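Local atomic coordinates of probable thiosulfate sulfurtransferase (Thermus thermophilus, PDB entry 2EG4), a protein that probably transfers sulfur from thiosulfate to cyanide, as rhodaneses do, and binds a zinc ion. Residues 73-78 with 91-96; 69-74 with 197-202; 62-67 with 80-85. All coordinates share one frame; numbering follows the deposited sequence.

Interaction 1 of 3, residues 73-78 with 91-96; sequences SRLCRT and LWTEGW
The carbonyl oxygen R74 O is gripped twice by T78. T78 OG1 donates to R74 O at 2.7 Å, with a C=O...donor angle of 155°. T78 N donates to R74 O at 3.1 Å from the opposite face of the carbonyl plane. T78 OG1 also pairs with L31 N, which ties this turn of the helix to the loop around L31.

The contact with 91-96 is apolar, with no hydrogen bond across it. L75 points at the strand end. Its CG lies anti to its backbone N (chi1 168°), and L75 CG meets L91 CD2 at 3.7 Å. L91 CD2 also lies within about 4 Å of both methyls of L75. The other branch turns to the cysteine: L91 CD1 lies 4.1 Å from C76 SG. Past the strand, L75 CD2 touches T93 CG2 at 3.7 Å, and these two side chains cross at about a right angle. L75 also touches L66 on strand 64-67, and L91 touches F202. The first turn of helix 73-84 thus packs on the end of edge strand 89-92, within a beta-alpha-beta crossover of the rhodanese-like domain.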
loop_
_atom_site.group_PDB
_atom_site.type_symbol
_atom_site.label_atom_id
_atom_site.label_comp_id
_atom_site.label_asym_id
_atom_site.label_seq_id
_atom_site.Cartn_x
_atom_site.Cartn_y
_atom_site.Cartn_z
ATOM N N SER A 73 0.063 -3.087 7.800
ATOM C CA SER A 73 -0.618 -2.301 6.792
ATOM C C SER A 73 0.187 -1.012 6.574
ATOM O O SER A 73 0.232 -0.513 5.458
ATOM C CB SER A 73 -2.065 -1.990 7.213
ATOM O OG SER A 73 -2.102 -1.116 8.314
ATOM N N ARG A 74 0.846 -0.504 7.614
ATOM C CA ARG A 74 1.644 0.716 7.412
ATOM C C ARG A 74 2.848 0.406 6.509
ATOM O O ARG A 74 3.200 1.208 5.657
ATOM C CB ARG A 74 2.088 1.350 8.743
ATOM C CG ARG A 74 3.077 0.547 9.526
ATOM C CD ARG A 74 3.210 1.060 10.970
ATOM N NE ARG A 74 3.979 0.086 11.727
ATOM C CZ ARG A 74 3.801 -0.222 13.005
ATOM N NH1 ARG A 74 2.844 0.363 13.723
ATOM N NH2 ARG A 74 4.607 -1.113 13.574
ATOM N N LEU A 75 3.454 -0.771 6.660
ATOM C CA LEU A 75 4.564 -1.147 5.793
ATOM C C LEU A 75 4.113 -1.275 4.334
ATOM O O LEU A 75 4.729 -0.725 3.444
ATOM C CB LEU A 75 5.166 -2.485 6.259
ATOM C CG LEU A 75 6.145 -3.165 5.295
ATOM C CD1 LEU A 75 7.416 -2.315 5.157
ATOM C CD2 LEU A 75 6.498 -4.560 5.824
ATOM N N CYS A 76 3.014 -1.978 4.096
ATOM C CA CYS A 76 2.569 -2.171 2.725
ATOM C C CYS A 76 2.004 -0.917 2.064
ATOM O O CYS A 76 2.231 -0.701 0.882
ATOM C CB CYS A 76 1.578 -3.321 2.686
ATOM S SG CYS A 76 2.332 -4.900 3.152
ATOM N N ARG A 77 1.318 -0.063 2.807
ATOM C CA ARG A 77 0.807 1.140 2.138
ATOM C C ARG A 77 1.987 2.045 1.799
ATOM O O ARG A 77 2.022 2.644 0.739
ATOM C CB ARG A 77 -0.194 1.901 3.001
ATOM C CG ARG A 77 -1.040 2.878 2.149
ATOM C CD ARG A 77 -1.904 3.790 3.036
ATOM N NE ARG A 77 -2.916 4.537 2.272
ATOM C CZ ARG A 77 -3.006 5.864 2.221
ATOM N NH1 ARG A 77 -2.135 6.634 2.884
ATOM N NH2 ARG A 77 -4.001 6.428 1.545
ATOM N N THR A 78 2.982 2.089 2.683
ATOM C CA THR A 78 4.147 2.908 2.408
ATOM C C THR A 78 4.908 2.314 1.216
ATOM O O THR A 78 5.297 3.053 0.316
ATOM C CB THR A 78 5.047 3.030 3.666
ATOM O OG1 THR A 78 4.263 3.568 4.754
ATOM C CG2 THR A 78 6.207 4.007 3.399
ATOM N N LEU A 91 9.938 -5.777 0.519
ATOM C CA LEU A 91 9.453 -5.772 1.898
ATOM C C LEU A 91 10.344 -6.710 2.726
ATOM O O LEU A 91 10.747 -7.772 2.248
ATOM C CB LEU A 91 8.014 -6.287 1.960
ATOM C CG LEU A 91 6.923 -5.537 1.191
ATOM C CD1 LEU A 91 5.629 -6.342 1.247
ATOM C CD2 LEU A 91 6.726 -4.163 1.792
ATOM N N TRP A 92 10.596 -6.337 3.977
ATOM C CA TRP A 92 11.422 -7.144 4.876
ATOM C C TRP A 92 10.676 -7.112 6.211
ATOM O O TRP A 92 10.685 -6.099 6.903
ATOM C CB TRP A 92 12.791 -6.487 4.978
ATOM C CG TRP A 92 13.820 -7.294 5.701
ATOM C CD1 TRP A 92 13.721 -8.595 6.081
ATOM C CD2 TRP A 92 15.127 -6.855 6.076
ATOM N NE1 TRP A 92 14.901 -9.003 6.673
ATOM C CE2 TRP A 92 15.779 -7.955 6.682
ATOM C CE3 TRP A 92 15.814 -5.642 5.957
ATOM C CZ2 TRP A 92 17.088 -7.877 7.171
ATOM C CZ3 TRP A 92 17.126 -5.559 6.441
ATOM C CH2 TRP A 92 17.745 -6.675 7.042
ATOM N N THR A 93 10.041 -8.224 6.565
ATOM C CA THR A 93 9.203 -8.293 7.761
ATOM C C THR A 93 9.784 -8.991 8.980
ATOM O O THR A 93 9.208 -8.948 10.052
ATOM C CB THR A 93 7.855 -8.977 7.444
ATOM O OG1 THR A 93 8.103 -10.315 6.982
ATOM C CG2 THR A 93 7.085 -8.202 6.364
ATOM N N GLU A 94 10.919 -9.643 8.805
ATOM C CA GLU A 94 11.529 -10.360 9.921
ATOM C C GLU A 94 12.980 -10.624 9.580
ATOM O O GLU A 94 13.294 -10.913 8.428
ATOM C CB GLU A 94 10.781 -11.683 10.147
ATOM C CG GLU A 94 11.518 -12.955 9.773
ATOM C CD GLU A 94 12.605 -13.315 10.772
ATOM O OE1 GLU A 94 12.364 -13.177 11.993
ATOM O OE2 GLU A 94 13.697 -13.747 10.342
ATOM N N GLY A 95 13.863 -10.517 10.571
ATOM C CA GLY A 95 15.272 -10.789 10.324
ATOM C C GLY A 95 16.180 -9.577 10.375
ATOM O O GLY A 95 17.410 -9.706 10.424
ATOM N N TRP A 96 15.579 -8.391 10.374
ATOM C CA TRP A 96 16.323 -7.140 10.423
ATOM C C TRP A 96 16.600 -6.658 11.864
ATOM O O TRP A 96 17.467 -5.812 12.079
ATOM C CB TRP A 96 15.519 -6.019 9.701
ATOM C CG TRP A 96 14.093 -5.877 10.204
ATOM C CD1 TRP A 96 12.975 -6.462 9.681
ATOM C CD2 TRP A 96 13.656 -5.139 11.354
ATOM N NE1 TRP A 96 11.870 -6.141 10.432
ATOM C CE2 TRP A 96 12.263 -5.331 11.468
ATOM C CE3 TRP A 96 14.311 -4.336 12.300
ATOM C CZ2 TRP A 96 11.516 -4.756 12.488
ATOM C CZ3 TRP A 96 13.566 -3.755 13.315
ATOM C CH2 TRP A 96 12.182 -3.969 13.403
#

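Interaction 2 of 3, residues 69-74 with 197-202; sequences EGLTSR and SAVAFF
This contact lies at the interface of the two rhodanese-like domains. It joins the start of helix 73-84 to helix 195-206, which holds the equivalent place in the second domain: each helix follows the third strand of a sheet with order 2-1-3-4.

V199 does most of the touching. Its two methyls fork over the opposing chain. A chi1 of 177° swings CG1 to the side opposite the backbone N and brings it to L71, where V199 CG1 meets L71 CD2 at 3.8 Å and L71 CG at 4.1 Å. The other branch goes to the backbone. V199 CG2 lies 3.8 Å from S73 CA and 3.9 Å from T72 O. The valine therefore packs on a side chain and on the main chain at the start of the helix. No hydrogen bond crosses the contact.

That main chain is sharply bent. L71 is the centre of an inverse gamma turn, closed by a weak bond from T72 N to G70 O at 3.0 Å. T72 then takes the N-cap position. Its CB points away from V199, and T72 OG1 caps L75 N, just past the segment. T72 OG1 also pairs with D68 OD2, which forms a salt bridge with R74 NE, so D68 braces both the cap residue and the first turn.

The valine is flanked by further contacts between the domains. C76 touches both A198 and V199, and F202 touches A79.

The S73 side chain is about 5 Å from a bound sulfate, probably from the crystallisation liquor. It is about 10 Å from the side chain of H192, a zinc ligand. The contact sets helix start against helix at the interface of the two rhodanese-like domains.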
loop_
_atom_site.group_PDB
_atom_site.type_symbol
_atom_site.label_atom_id
_atom_site.label_comp_id
_atom_site.label_asym_id
_atom_site.label_seq_id
_atom_site.Cartn_x
_atom_site.Cartn_y
_atom_site.Cartn_z
ATOM N N GLU A 69 7.945 -4.578 11.749
ATOM C CA GLU A 69 7.826 -5.789 12.543
ATOM C C GLU A 69 6.583 -6.529 12.051
ATOM O O GLU A 69 5.459 -6.279 12.508
ATOM C CB GLU A 69 7.718 -5.411 14.016
ATOM C CG GLU A 69 7.723 -6.621 14.970
ATOM C CD GLU A 69 8.865 -7.563 14.649
ATOM O OE1 GLU A 69 10.016 -7.085 14.547
ATOM O OE2 GLU A 69 8.618 -8.782 14.482
ATOM N N GLY A 70 6.810 -7.424 11.103
ATOM C CA GLY A 70 5.713 -8.175 10.516
ATOM C C GLY A 70 5.172 -7.472 9.285
ATOM O O GLY A 70 5.568 -6.342 8.957
ATOM N N LEU A 71 4.244 -8.137 8.602
ATOM C CA LEU A 71 3.648 -7.588 7.387
ATOM C C LEU A 71 2.500 -6.662 7.763
ATOM O O LEU A 71 1.329 -7.022 7.650
ATOM C CB LEU A 71 3.132 -8.732 6.513
ATOM C CG LEU A 71 2.675 -8.360 5.100
ATOM C CD1 LEU A 71 3.831 -7.946 4.207
ATOM C CD2 LEU A 71 1.973 -9.600 4.505
ATOM N N THR A 72 2.851 -5.448 8.167
ATOM C CA THR A 72 1.883 -4.464 8.623
ATOM C C THR A 72 1.229 -3.660 7.503
ATOM O O THR A 72 1.760 -3.559 6.388
ATOM C CB THR A 72 2.554 -3.490 9.580
ATOM O OG1 THR A 72 3.487 -2.708 8.830
ATOM C CG2 THR A 72 3.320 -4.240 10.672
ATOM N N SER A 73 0.063 -3.087 7.800
ATOM C CA SER A 73 -0.618 -2.301 6.792
ATOM C C SER A 73 0.187 -1.012 6.574
ATOM O O SER A 73 0.232 -0.513 5.458
ATOM C CB SER A 73 -2.065 -1.990 7.213
ATOM O OG SER A 73 -2.102 -1.116 8.314
ATOM N N ARG A 74 0.846 -0.504 7.614
ATOM C CA ARG A 74 1.644 0.716 7.412
ATOM C C ARG A 74 2.848 0.406 6.509
ATOM O O ARG A 74 3.200 1.208 5.657
ATOM C CB ARG A 74 2.088 1.350 8.743
ATOM C CG ARG A 74 3.077 0.547 9.526
ATOM C CD ARG A 74 3.210 1.060 10.970
ATOM N NE ARG A 74 3.979 0.086 11.727
ATOM C CZ ARG A 74 3.801 -0.222 13.005
ATOM N NH1 ARG A 74 2.844 0.363 13.723
ATOM N NH2 ARG A 74 4.607 -1.113 13.574
ATOM N N SER A 197 -5.501 -3.174 1.682
ATOM C CA SER A 197 -5.509 -3.670 0.317
ATOM C C SER A 197 -4.117 -3.645 -0.262
ATOM O O SER A 197 -3.812 -4.412 -1.167
ATOM C CB SER A 197 -6.529 -2.896 -0.549
ATOM O OG SER A 197 -6.414 -1.492 -0.379
ATOM N N ALA A 198 -3.252 -2.767 0.255
ATOM C CA ALA A 198 -1.870 -2.730 -0.205
ATOM C C ALA A 198 -1.211 -4.046 0.242
ATOM O O ALA A 198 -0.328 -4.587 -0.437
ATOM C CB ALA A 198 -1.138 -1.554 0.426
ATOM N N VAL A 199 -1.652 -4.563 1.379
ATOM C CA VAL A 199 -1.106 -5.822 1.884
ATOM C C VAL A 199 -1.536 -6.942 0.935
ATOM O O VAL A 199 -0.729 -7.763 0.517
ATOM C CB VAL A 199 -1.625 -6.149 3.312
ATOM C CG1 VAL A 199 -1.072 -7.533 3.748
ATOM C CG2 VAL A 199 -1.145 -5.111 4.313
ATOM N N ALA A 200 -2.817 -6.956 0.589
ATOM C CA ALA A 200 -3.340 -7.988 -0.319
ATOM C C ALA A 200 -2.700 -7.850 -1.692
ATOM O O ALA A 200 -2.453 -8.852 -2.386
ATOM C CB ALA A 200 -4.837 -7.864 -0.410
ATOM N N PHE A 201 -2.413 -6.604 -2.073
ATOM C CA PHE A 201 -1.780 -6.291 -3.346
ATOM C C PHE A 201 -0.441 -7.018 -3.423
ATOM O O PHE A 201 -0.199 -7.776 -4.357
ATOM C CB PHE A 201 -1.584 -4.764 -3.471
ATOM C CG PHE A 201 -0.700 -4.332 -4.622
ATOM C CD1 PHE A 201 -1.230 -4.108 -5.889
ATOM C CD2 PHE A 201 0.655 -4.110 -4.420
ATOM C CE1 PHE A 201 -0.430 -3.662 -6.937
ATOM C CE2 PHE A 201 1.479 -3.664 -5.473
ATOM C CZ PHE A 201 0.927 -3.440 -6.734
ATOM N N PHE A 202 0.428 -6.804 -2.435
ATOM C CA PHE A 202 1.731 -7.467 -2.441
ATOM C C PHE A 202 1.686 -8.986 -2.319
ATOM O O PHE A 202 2.490 -9.680 -2.956
ATOM C CB PHE A 202 2.629 -6.875 -1.350
ATOM C CG PHE A 202 3.144 -5.524 -1.695
ATOM C CD1 PHE A 202 4.030 -5.365 -2.760
ATOM C CD2 PHE A 202 2.710 -4.399 -0.999
ATOM C CE1 PHE A 202 4.474 -4.108 -3.134
ATOM C CE2 PHE A 202 3.146 -3.137 -1.362
ATOM C CZ PHE A 202 4.031 -2.985 -2.434
#

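Interaction 3 of 3, residues 62-67 with 80-85; sequences SPVVLY and FFLGLG
The apolar contacts centre on one methyl of L82. L82 CD2 meets V64 CG1 at 3.9 Å and L66 CD2, also at 3.9 Å. V64 and L66 are two residues apart on strand 64-67, so both point from the same face of the sheet towards the helix. Their approaches differ. V64 crosses L82 at about a right angle and touches it with CG1, the branch set beside its own carbonyl carbon (chi1 174°). L66 meets L82 at a slant, with a single methyl. The L82 torsion is displaced from a staggered value (chi1 -92°). All three residues are buried. Other apolar groups join in: V89 touches both L66 and L82, F55 of helix 41-57 also reaches L82, and A79 packs on L66.

No hydrogen bond links the two segments. The strand's backbone bonds to its neighbours in the sheet, V64 with E88 and Q90 and V65 with V8 and V10, so strand 64-67 is held between strands 8-11 and 89-92. The helix bonds within itself: L84 N bonds to F80 O at 2.8 Å. At the end, G85 N makes weak bonds to F81 O at 3.0 Å and to L82 O at 3.2 Å.

Polar and aromatic contacts lie at the margins. S62 OG bonds to E88 N, which ties the approach to this strand to the approach to the next. Y67 OH bonds to L23 N. On the far side of the helix, F80 meets F201 of the second domain edge to face.

The contact seats the last turn of helix 73-84 on a central parallel strand, as in the alpha/beta fold of rhodanese domains.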
loop_
_atom_site.group_PDB
_atom_site.type_symbol
_atom_site.label_atom_id
_atom_site.label_comp_id
_atom_site.label_asym_id
_atom_site.label_seq_id
_atom_site.Cartn_x
_atom_site.Cartn_y
_atom_site.Cartn_z
ATOM N N SER A 62 16.291 3.492 -6.310
ATOM C CA SER A 62 16.183 2.037 -6.360
ATOM C C SER A 62 17.538 1.385 -6.110
ATOM O O SER A 62 18.575 1.881 -6.567
ATOM C CB SER A 62 15.671 1.570 -7.713
ATOM O OG SER A 62 14.371 2.049 -7.965
ATOM N N PRO A 63 17.551 0.248 -5.398
ATOM C CA PRO A 63 16.378 -0.425 -4.837
ATOM C C PRO A 63 16.133 0.068 -3.420
ATOM O O PRO A 63 17.057 0.516 -2.736
ATOM C CB PRO A 63 16.797 -1.888 -4.854
ATOM C CG PRO A 63 18.238 -1.781 -4.435
ATOM C CD PRO A 63 18.755 -0.593 -5.250
ATOM N N VAL A 64 14.879 0.008 -2.988
ATOM C CA VAL A 64 14.535 0.424 -1.635
ATOM C C VAL A 64 14.013 -0.794 -0.891
ATOM O O VAL A 64 13.196 -1.561 -1.406
ATOM C CB VAL A 64 13.437 1.535 -1.616
ATOM C CG1 VAL A 64 12.993 1.823 -0.150
ATOM C CG2 VAL A 64 13.992 2.803 -2.247
ATOM N N VAL A 65 14.515 -0.996 0.322
ATOM C CA VAL A 65 14.054 -2.110 1.133
ATOM C C VAL A 65 13.306 -1.509 2.315
ATOM O O VAL A 65 13.889 -0.773 3.102
ATOM C CB VAL A 65 15.225 -2.971 1.685
ATOM C CG1 VAL A 65 14.684 -4.006 2.665
ATOM C CG2 VAL A 65 15.915 -3.710 0.526
ATOM N N LEU A 66 12.013 -1.808 2.414
ATOM C CA LEU A 66 11.232 -1.274 3.530
ATOM C C LEU A 66 11.058 -2.357 4.593
ATOM O O LEU A 66 10.779 -3.513 4.268
ATOM C CB LEU A 66 9.851 -0.803 3.069
ATOM C CG LEU A 66 9.823 0.328 2.023
ATOM C CD1 LEU A 66 9.737 -0.280 0.611
ATOM C CD2 LEU A 66 8.613 1.239 2.282
ATOM N N TYR A 67 11.202 -1.995 5.865
ATOM C CA TYR A 67 11.046 -3.003 6.899
ATOM C C TYR A 67 10.158 -2.535 8.056
ATOM O O TYR A 67 10.037 -1.343 8.327
ATOM C CB TYR A 67 12.429 -3.453 7.429
ATOM C CG TYR A 67 13.193 -2.406 8.222
ATOM C CD1 TYR A 67 13.003 -2.261 9.604
ATOM C CD2 TYR A 67 14.116 -1.565 7.592
ATOM C CE1 TYR A 67 13.716 -1.298 10.337
ATOM C CE2 TYR A 67 14.845 -0.604 8.317
ATOM C CZ TYR A 67 14.635 -0.476 9.686
ATOM O OH TYR A 67 15.351 0.464 10.398
ATOM N N PHE A 80 3.707 0.565 -1.099
ATOM C CA PHE A 80 2.852 0.767 -2.256
ATOM C C PHE A 80 3.105 2.147 -2.864
ATOM O O PHE A 80 3.242 2.274 -4.078
ATOM C CB PHE A 80 1.383 0.631 -1.895
ATOM C CG PHE A 80 0.476 0.767 -3.090
ATOM C CD1 PHE A 80 0.434 -0.238 -4.061
ATOM C CD2 PHE A 80 -0.248 1.937 -3.297
ATOM C CE1 PHE A 80 -0.313 -0.071 -5.224
ATOM C CE2 PHE A 80 -1.004 2.110 -4.466
ATOM C CZ PHE A 80 -1.031 1.108 -5.424
ATOM N N PHE A 81 3.178 3.172 -2.034
ATOM C CA PHE A 81 3.453 4.508 -2.570
ATOM C C PHE A 81 4.832 4.573 -3.232
ATOM O O PHE A 81 4.987 5.153 -4.306
ATOM C CB PHE A 81 3.408 5.561 -1.453
ATOM C CG PHE A 81 2.031 6.053 -1.132
ATOM C CD1 PHE A 81 1.349 6.874 -2.030
ATOM C CD2 PHE A 81 1.434 5.741 0.071
ATOM C CE1 PHE A 81 0.081 7.379 -1.712
ATOM C CE2 PHE A 81 0.164 6.241 0.414
ATOM C CZ PHE A 81 -0.515 7.069 -0.490
ATOM N N LEU A 82 5.862 4.013 -2.579
ATOM C CA LEU A 82 7.191 4.097 -3.175
ATOM C C LEU A 82 7.259 3.350 -4.511
ATOM O O LEU A 82 7.863 3.849 -5.466
ATOM C CB LEU A 82 8.249 3.585 -2.176
ATOM C CG LEU A 82 8.885 4.672 -1.284
ATOM C CD1 LEU A 82 7.826 5.573 -0.703
ATOM C CD2 LEU A 82 9.729 4.038 -0.161
ATOM N N GLY A 83 6.627 2.178 -4.582
ATOM C CA GLY A 83 6.625 1.412 -5.822
ATOM C C GLY A 83 5.790 2.121 -6.888
ATOM O O GLY A 83 6.096 2.094 -8.082
ATOM N N LEU A 84 4.713 2.747 -6.446
ATOM C CA LEU A 84 3.825 3.493 -7.351
ATOM C C LEU A 84 4.562 4.679 -7.982
ATOM O O LEU A 84 4.222 5.127 -9.085
ATOM C CB LEU A 84 2.602 3.972 -6.568
ATOM C CG LEU A 84 1.582 4.842 -7.330
ATOM C CD1 LEU A 84 0.949 4.062 -8.481
ATOM C CD2 LEU A 84 0.512 5.301 -6.359
ATOM N N GLY A 85 5.567 5.189 -7.277
ATOM C CA GLY A 85 6.364 6.284 -7.789
ATOM C C GLY A 85 7.468 5.789 -8.703
ATOM O O GLY A 85 8.306 6.583 -9.141
#

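Overall arrangement
Of the segments in contact, strand 64-67 comes first. The chain bends through 69-74 into helix 73-84. Interaction 3 closes the first loop, when 80-85 packs back on 62-67. Interaction 1 closes the next, from 73-78 to 91-96, and the two cross along the chain. Together they join the helix to neighbouring strands of one sheet, and W92 N probably bonds to L66 O between them. Interaction 2 closes a far longer loop, from 69-74 to 197-202. It crosses interaction 3 and shares S73 and R74 with interaction 1, whose loop nests inside it. T93 O and G70 N probably bond where interactions 1 and 2 meet. Helix 73-84 links the first domain's sheet to the second domain.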